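Local coordinates for DUF7790 domain-containing protein (Leptospira interrogans serogroup Icterohaemorrhagiae serovar copenhageni, PDB 6ULO) that is of unknown function but has a domain classed with the NADP-binding Rossmann clan and is probably held in the membrane by a transmembrane helix, at residues A[239-244]-A[288-293]; A[279-284]-A[300-305]. All coordinates share one frame; numbering follows the deposited sequence. Where two conformers were deposited one is given.

Contact 1 (A[239-244]-A[288-293])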
ATOM      1  N   SER A 239       7.868 -15.990   3.786  1.00 13.03           N
ATOM      2  CA  SER A 239       6.929 -15.054   4.391  0.59 13.02           C
ATOM      3  C   SER A 239       5.596 -15.036   3.641  1.00 12.70           C
ATOM      4  O   SER A 239       4.544 -14.971   4.281  1.00 13.48           O
ATOM      5  CB  SER A 239       7.528 -13.653   4.555  0.59 13.81           C
ATOM      6  OG  SER A 239       7.867 -13.123   3.300  0.59 14.28           O
ATOM      7  N   ILE A 240       5.602 -15.128   2.302  1.00 12.89           N
ATOM      8  CA  ILE A 240       4.332 -15.154   1.581  1.00 12.16           C
ATOM      9  C   ILE A 240       3.575 -16.450   1.856  1.00 12.25           C
ATOM     10  O   ILE A 240       2.354 -16.434   2.052  1.00 14.00           O
ATOM     11  CB  ILE A 240       4.520 -14.873   0.081  1.00 12.36           C
ATOM     12  CG1 ILE A 240       5.210 -13.513  -0.118  1.00 12.91           C
ATOM     13  CG2 ILE A 240       3.168 -14.948  -0.641  1.00 14.29           C
ATOM     14  CD1 ILE A 240       4.433 -12.343   0.354  1.00 13.58           C
ATOM     15  N   LEU A 241       4.281 -17.590   1.900  1.00 13.05           N
ATOM     16  CA  LEU A 241       3.619 -18.846   2.234  1.00 14.29           C
ATOM     17  C   LEU A 241       3.010 -18.814   3.619  1.00 14.03           C
ATOM     18  O   LEU A 241       2.019 -19.501   3.875  1.00 15.21           O
ATOM     19  CB  LEU A 241       4.598 -20.017   2.108  1.00 16.46           C
ATOM     20  CG  LEU A 241       4.514 -20.657   0.715  1.00 18.76           C
ATOM     21  CD1 LEU A 241       4.834 -19.720  -0.440  1.00 20.74           C
ATOM     22  CD2 LEU A 241       5.378 -21.907   0.680  1.00 20.78           C
ATOM     23  N   ASN A 242       3.613 -18.050   4.535  1.00 12.93           N
ATOM     24  CA  ASN A 242       3.144 -17.983   5.909  1.00 13.31           C
ATOM     25  C   ASN A 242       1.929 -17.083   6.093  1.00 13.32           C
ATOM     26  O   ASN A 242       1.317 -17.089   7.163  1.00 14.30           O
ATOM     27  CB  ASN A 242       4.295 -17.508   6.814  1.00 13.76           C
ATOM     28  CG  ASN A 242       3.964 -17.614   8.265  1.00 13.88           C
ATOM     29  OD1 ASN A 242       3.610 -18.704   8.766  1.00 14.88           O
ATOM     30  ND2 ASN A 242       4.082 -16.488   8.969  1.00 13.66           N
ATOM     31  N   LEU A 243       1.544 -16.311   5.089  1.00 13.77           N
ATOM     32  CA  LEU A 243       0.403 -15.407   5.263  1.00 13.50           C
ATOM     33  C   LEU A 243      -0.890 -16.210   5.287  1.00 14.04           C
ATOM     34  O   LEU A 243      -1.116 -17.033   4.379  1.00 14.80           O
ATOM     35  CB  LEU A 243       0.306 -14.395   4.123  1.00 14.21           C
ATOM     36  CG  LEU A 243       1.419 -13.353   4.041  1.00 14.10           C
ATOM     37  CD1 LEU A 243       1.250 -12.544   2.748  1.00 15.17           C
ATOM     38  CD2 LEU A 243       1.429 -12.420   5.272  1.00 15.07           C
ATOM     39  N   PRO A 244      -1.765 -15.985   6.274  1.00 13.47           N
ATOM     40  CA  PRO A 244      -3.129 -16.528   6.201  1.00 14.22           C
ATOM     41  C   PRO A 244      -3.919 -15.706   5.189  1.00 14.71           C
ATOM     42  O   PRO A 244      -3.843 -14.476   5.192  1.00 15.62           O
ATOM     43  CB  PRO A 244      -3.651 -16.329   7.627  1.00 14.16           C
ATOM     44  CG  PRO A 244      -2.930 -15.111   8.108  1.00 14.36           C
ATOM     45  CD  PRO A 244      -1.558 -15.137   7.466  1.00 14.53           C
ATOM     46  N   LYS A 288       1.557 -20.904  -4.907  1.00 15.94           N
ATOM     47  CA  LYS A 288       1.966 -22.010  -5.772  1.00 17.68           C
ATOM     48  C   LYS A 288       3.201 -21.649  -6.591  1.00 16.90           C
ATOM     49  O   LYS A 288       4.153 -22.435  -6.691  1.00 17.10           O
ATOM     50  CB  LYS A 288       0.833 -22.428  -6.713  1.00 18.98           C
ATOM     51  CG  LYS A 288      -0.446 -22.911  -6.069  1.00 21.45           C
ATOM     52  CD  LYS A 288      -1.504 -23.198  -7.158  1.00 23.77           C
ATOM     53  CE  LYS A 288      -2.738 -23.862  -6.598  1.00 24.61           C
ATOM     54  NZ  LYS A 288      -2.462 -25.230  -6.040  1.00 24.43           N
ATOM     55  N   TRP A 289       3.193 -20.475  -7.234  1.00 15.90           N
ATOM     56  CA  TRP A 289       4.364 -20.082  -8.016  1.00 15.87           C
ATOM     57  C   TRP A 289       5.610 -20.019  -7.148  1.00 15.76           C
ATOM     58  O   TRP A 289       6.676 -20.499  -7.539  1.00 16.58           O
ATOM     59  CB  TRP A 289       4.111 -18.736  -8.716  1.00 15.87           C
ATOM     60  CG  TRP A 289       3.167 -18.887  -9.861  1.00 16.54           C
ATOM     61  CD1 TRP A 289       1.797 -18.738  -9.839  1.00 17.92           C
ATOM     62  CD2 TRP A 289       3.516 -19.181 -11.215  1.00 18.28           C
ATOM     63  NE1 TRP A 289       1.281 -18.960 -11.105  1.00 18.60           N
ATOM     64  CE2 TRP A 289       2.318 -19.222 -11.958  1.00 18.46           C
ATOM     65  CE3 TRP A 289       4.729 -19.430 -11.871  1.00 19.12           C
ATOM     66  CZ2 TRP A 289       2.300 -19.510 -13.310  1.00 20.05           C
ATOM     67  CZ3 TRP A 289       4.700 -19.707 -13.221  1.00 19.24           C
ATOM     68  CH2 TRP A 289       3.501 -19.739 -13.918  1.00 20.40           C
ATOM     69  N   LEU A 290       5.487 -19.451  -5.952  1.00 14.95           N
ATOM     70  CA  LEU A 290       6.651 -19.300  -5.077  1.00 14.09           C
ATOM     71  C   LEU A 290       7.166 -20.637  -4.564  1.00 15.42           C
ATOM     72  O   LEU A 290       8.347 -20.735  -4.224  1.00 18.34           O
ATOM     73  CB  LEU A 290       6.294 -18.378  -3.917  1.00 14.21           C
ATOM     74  CG  LEU A 290       6.002 -16.916  -4.282  1.00 14.11           C
ATOM     75  CD1 LEU A 290       5.617 -16.210  -3.007  1.00 13.99           C
ATOM     76  CD2 LEU A 290       7.231 -16.313  -4.931  1.00 15.30           C
ATOM     77  N   SER A 291       6.307 -21.645  -4.460  1.00 14.26           N
ATOM     78  CA  SER A 291       6.716 -22.947  -3.950  0.56 14.82           C
ATOM     79  C   SER A 291       7.313 -23.838  -5.028  1.00 15.34           C
ATOM     80  O   SER A 291       7.874 -24.875  -4.696  1.00 16.73           O
ATOM     81  CB  SER A 291       5.515 -23.676  -3.328  0.56 14.84           C
ATOM     82  OG  SER A 291       4.564 -24.048  -4.309  0.56 15.20           O
ATOM     83  N   SER A 292       7.190 -23.457  -6.307  1.00 16.76           N
ATOM     84  CA  SER A 292       7.517 -24.315  -7.441  1.00 20.15           C
ATOM     85  C   SER A 292       9.011 -24.571  -7.627  1.00 22.82           C
ATOM     86  O   SER A 292       9.367 -25.547  -8.289  1.00 24.86           O
ATOM     87  CB  SER A 292       6.956 -23.685  -8.727  1.00 21.49           C
ATOM     88  OG  SER A 292       7.691 -22.517  -9.130  1.00 22.43           O
ATOM     89  N   GLY A 293       9.889 -23.732  -7.074  1.00 23.25           N
ATOM     90  CA  GLY A 293      11.312 -23.932  -7.270  1.00 25.66           C
ATOM     91  C   GLY A 293      11.834 -23.575  -8.642  1.00 26.72           C
ATOM     92  O   GLY A 293      12.935 -24.002  -8.998  1.00 28.72           O
TER
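Ile-240 and Leu-241 pack against Leu-290 where helix 234-241, which lies in the beta-alpha-beta crossover from strand 218-222 to strand 249-255, comes alongside helix 283-291. The contact illustrates how two surface helices of a Rossmann-like fold can be matched by a few aliphatic branches. Leu-290 is at the centre of the contact, touching both Ile-240 and Leu-241. Its CD1 lies 3.5 Å from CB of Ile-240 and 3.6 Å from CG2 of the same residue, so that the methyl arrives at the branch point from the side remote from CA. The leucine can reach this far because CD1 is extended from its own CA (chi2 178°). The far end of Ile-240 turns elsewhere: with chi2 at -64°, its CD1 leads away from Leu-290, and the side chain also packs on Ile-221 and Phe-223. Leu-241 and Leu-290 run past each other in opposite senses, and CD1 of Leu-241 comes within 4.0 Å of CB of Leu-290. At the outer margin, CD2 of Leu-241 approaches CB of Ser-291 at 4.4 Å, a looser contact. Nearly a turn before Leu-290, Gln-287 NE2 hydrogen-bonds to O of Ile-240, a polar link beside the apolar one. The interface between these segments is therefore held by dispersion and the burial of Ile-240 and Leu-290, while exposed Leu-241 and Ser-291 border it on the solvent side.

Contact 2 (A[279-284]-A[300-305])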
ATOM      1  N   CYS A 279      -1.360  -5.776 -12.616  1.00 12.41           N
ATOM      2  CA  CYS A 279      -1.538  -7.216 -12.529  1.00 12.81           C
ATOM      3  C   CYS A 279      -2.136  -7.582 -11.173  1.00 12.17           C
ATOM      4  O   CYS A 279      -1.677  -7.107 -10.121  1.00 12.65           O
ATOM      5  CB  CYS A 279      -0.192  -7.902 -12.732  1.00 14.00           C
ATOM      6  SG  CYS A 279      -0.218  -9.700 -12.628  1.00 14.93           S
ATOM      7  N   VAL A 280      -3.155  -8.439 -11.199  1.00 12.22           N
ATOM      8  CA  VAL A 280      -3.680  -9.055  -9.980  1.00 12.79           C
ATOM      9  C   VAL A 280      -3.509 -10.572 -10.078  1.00 12.19           C
ATOM     10  O   VAL A 280      -3.398 -11.141 -11.170  1.00 14.05           O
ATOM     11  CB  VAL A 280      -5.146  -8.667  -9.688  1.00 13.65           C
ATOM     12  CG1 VAL A 280      -5.230  -7.190  -9.516  1.00 14.16           C
ATOM     13  CG2 VAL A 280      -6.059  -9.142 -10.803  1.00 15.95           C
ATOM     14  N   GLN A 281      -3.508 -11.226  -8.920  1.00 12.63           N
ATOM     15  CA  GLN A 281      -3.239 -12.658  -8.848  1.00 13.47           C
ATOM     16  C   GLN A 281      -3.709 -13.118  -7.485  1.00 13.24           C
ATOM     17  O   GLN A 281      -3.346 -12.509  -6.477  1.00 13.14           O
ATOM     18  CB  GLN A 281      -1.730 -12.906  -8.971  1.00 12.55           C
ATOM     19  CG  GLN A 281      -1.290 -14.341  -8.764  1.00 13.53           C
ATOM     20  CD  GLN A 281       0.201 -14.539  -8.992  1.00 13.41           C
ATOM     21  OE1 GLN A 281       0.987 -13.572  -8.964  1.00 14.69           O
ATOM     22  NE2 GLN A 281       0.598 -15.793  -9.228  1.00 14.85           N
ATOM     23  N   LYS A 282      -4.480 -14.188  -7.419  1.00 12.69           N
ATOM     24  CA  LYS A 282      -4.851 -14.668  -6.082  1.00 13.46           C
ATOM     25  C   LYS A 282      -3.601 -14.994  -5.273  1.00 13.92           C
ATOM     26  O   LYS A 282      -2.644 -15.575  -5.795  1.00 14.21           O
ATOM     27  CB  LYS A 282      -5.766 -15.896  -6.182  1.00 14.76           C
ATOM     28  CG  LYS A 282      -7.225 -15.548  -6.524  1.00 18.81           C
ATOM     29  CD  LYS A 282      -8.121 -16.768  -6.554  1.00 23.37           C
ATOM     30  CE  LYS A 282      -9.589 -16.374  -6.667  1.00 26.79           C
ATOM     31  NZ  LYS A 282     -10.483 -17.551  -6.752  1.00 29.91           N
ATOM     32  N   ILE A 283      -3.600 -14.617  -3.983  1.00 14.15           N
ATOM     33  CA  ILE A 283      -2.424 -14.929  -3.161  1.00 13.55           C
ATOM     34  C   ILE A 283      -2.186 -16.434  -3.093  1.00 14.13           C
ATOM     35  O   ILE A 283      -1.038 -16.896  -3.126  1.00 13.68           O
ATOM     36  CB  ILE A 283      -2.510 -14.310  -1.755  1.00 13.55           C
ATOM     37  CG1 ILE A 283      -2.774 -12.816  -1.814  1.00 14.57           C
ATOM     38  CG2 ILE A 283      -1.213 -14.527  -1.035  1.00 14.87           C
ATOM     39  CD1 ILE A 283      -2.864 -12.149  -0.445  1.00 14.16           C
ATOM     40  N   SER A 284      -3.257 -17.230  -3.053  1.00 15.12           N
ATOM     41  CA  SER A 284      -3.078 -18.685  -3.070  1.00 17.01           C
ATOM     42  C   SER A 284      -2.371 -19.142  -4.343  1.00 16.05           C
ATOM     43  O   SER A 284      -1.525 -20.050  -4.303  1.00 16.26           O
ATOM     44  CB  SER A 284      -4.431 -19.380  -2.961  1.00 18.55           C
ATOM     45  OG  SER A 284      -5.234 -19.045  -4.078  1.00 20.67           O
ATOM     46  N   LEU A 300       7.912 -11.099 -13.725  1.00 16.39           N
ATOM     47  CA  LEU A 300       7.706 -11.089 -15.170  1.00 17.84           C
ATOM     48  C   LEU A 300       7.424 -12.501 -15.678  1.00 18.29           C
ATOM     49  O   LEU A 300       6.478 -12.730 -16.446  1.00 18.88           O
ATOM     50  CB  LEU A 300       8.931 -10.496 -15.867  1.00 18.72           C
ATOM     51  CG  LEU A 300       8.944 -10.613 -17.408  1.00 20.12           C
ATOM     52  CD1 LEU A 300       7.764  -9.849 -18.054  1.00 20.49           C
ATOM     53  CD2 LEU A 300      10.296 -10.136 -17.943  1.00 21.21           C
ATOM     54  N   GLN A 301       8.226 -13.462 -15.239  1.00 18.09           N
ATOM     55  CA  GLN A 301       8.032 -14.838 -15.676  1.00 19.15           C
ATOM     56  C   GLN A 301       6.701 -15.405 -15.187  1.00 18.66           C
ATOM     57  O   GLN A 301       6.021 -16.133 -15.912  1.00 18.90           O
ATOM     58  CB  GLN A 301       9.205 -15.697 -15.207  1.00 19.89           C
ATOM     59  CG  GLN A 301       9.041 -17.166 -15.587  1.00 21.14           C
ATOM     60  CD  GLN A 301      10.213 -18.032 -15.163  1.00 22.99           C
ATOM     61  OE1 GLN A 301      11.181 -17.558 -14.567  1.00 23.41           O
ATOM     62  NE2 GLN A 301      10.122 -19.320 -15.465  1.00 24.72           N
ATOM     63  N   VAL A 302       6.308 -15.083 -13.950  1.00 17.07           N
ATOM     64  CA  VAL A 302       4.980 -15.458 -13.459  1.00 17.07           C
ATOM     65  C   VAL A 302       3.892 -14.972 -14.415  1.00 17.97           C
ATOM     66  O   VAL A 302       2.939 -15.698 -14.737  1.00 18.14           O
ATOM     67  CB  VAL A 302       4.788 -14.902 -12.033  1.00 16.89           C
ATOM     68  CG1 VAL A 302       3.345 -15.093 -11.544  1.00 17.21           C
ATOM     69  CG2 VAL A 302       5.781 -15.568 -11.071  1.00 17.47           C
ATOM     70  N   MET A 303       4.017 -13.729 -14.868  1.00 16.98           N
ATOM     71  CA  MET A 303       3.011 -13.156 -15.767  1.00 17.29           C
ATOM     72  C   MET A 303       3.104 -13.737 -17.186  1.00 18.40           C
ATOM     73  O   MET A 303       2.071 -13.988 -17.802  1.00 20.05           O
ATOM     74  CB  MET A 303       3.150 -11.637 -15.787  1.00 16.83           C
ATOM     75  CG  MET A 303       2.771 -11.024 -14.447  1.00 17.32           C
ATOM     76  SD  MET A 303       3.041  -9.245 -14.376  1.00 15.54           S
ATOM     77  CE  MET A 303       1.947  -8.707 -15.707  1.00 15.85           C
ATOM     78  N   VAL A 304       4.319 -13.950 -17.712  1.00 19.27           N
ATOM     79  CA  VAL A 304       4.480 -14.539 -19.045  1.00 21.56           C
ATOM     80  C   VAL A 304       3.818 -15.904 -19.098  1.00 23.16           C
ATOM     81  O   VAL A 304       3.103 -16.230 -20.052  1.00 25.10           O
ATOM     82  CB  VAL A 304       5.971 -14.628 -19.414  1.00 22.30           C
ATOM     83  CG1 VAL A 304       6.171 -15.546 -20.644  1.00 22.82           C
ATOM     84  CG2 VAL A 304       6.531 -13.244 -19.705  1.00 22.40           C
ATOM     85  N   GLU A 305       4.056 -16.730 -18.073  1.00 23.55           N
ATOM     86  CA  GLU A 305       3.599 -18.115 -18.056  1.00 24.60           C
ATOM     87  C   GLU A 305       2.198 -18.270 -17.495  1.00 24.93           C
ATOM     88  O   GLU A 305       1.515 -19.249 -17.817  1.00 26.81           O
ATOM     89  CB  GLU A 305       4.547 -18.961 -17.207  1.00 25.57           C
ATOM     90  CG  GLU A 305       5.943 -19.054 -17.791  1.00 27.54           C
ATOM     91  CD  GLU A 305       6.833 -20.029 -17.052  1.00 29.74           C
ATOM     92  OE1 GLU A 305       6.349 -20.749 -16.151  1.00 30.45           O
ATOM     93  OE2 GLU A 305       8.036 -20.054 -17.372  1.00 31.62           O
TER
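Cys-279 and Met-303 form the sulfur-rich part of this contact between a strand and the helix packed over it. SG of Cys-279 lies 3.7 Å from SD of Met-303, and from there the thioether follows the cysteine back toward its CB, where the bend at chi3 (60°) puts CE of Met-303 3.8 Å from CB of Cys-279. A methyl-to-amide van der Waals contact follows, the two side chains crossing at about a right angle: CG1 of Val-302 sits beyond the end of the Gln-281 side chain, somewhat to one side of the amide plane, 3.7 Å from NE2 and 3.8 Å from OE1 of that residue. The polar bonds of this amide are made to other residues, with NE2 bonded to Asn-285 OD1 and OE1 to Arg-253 NH1, which should fix its rotation. Within the helix, NE2 of Gln-301 donates to OE2 of Glu-305 at 2.9 Å and 162°, from above the carboxylate plane. The other oxygen, OE1, makes a salt bridge to Lys-294. Strand 277-282 runs between antiparallel 249-255 and parallel 315-318; helix 299-306 covers it, with Val-302 also touching Val-318 and Trp-289 of helix 283-291.

In the fold
The two contacts alternate along the chain: 239-244, 279-284, 288-293, then 300-305. Their centres are 13 Å apart, and helix 283-291 belongs to both, starting in contact 2 directly after strand 277-282 and reaching contact 1 in its last turn. Trp-289 joins them physically, its CD1 lying 3.2 Å from NE2 of Gln-281 and its CZ3 3.5 Å from OE1 of Glu-305. One helix thus packs toward helix 234-241 through one flank and toward helix 299-306 through another. Contact 2 is buried against the mixed sheet and contact 1 only partly covered: in this Rossmann-clan domain contact 1 ties the crossover helix 234-241 to helix 283-291, and contact 2 sets helix 299-306 on strand 277-282.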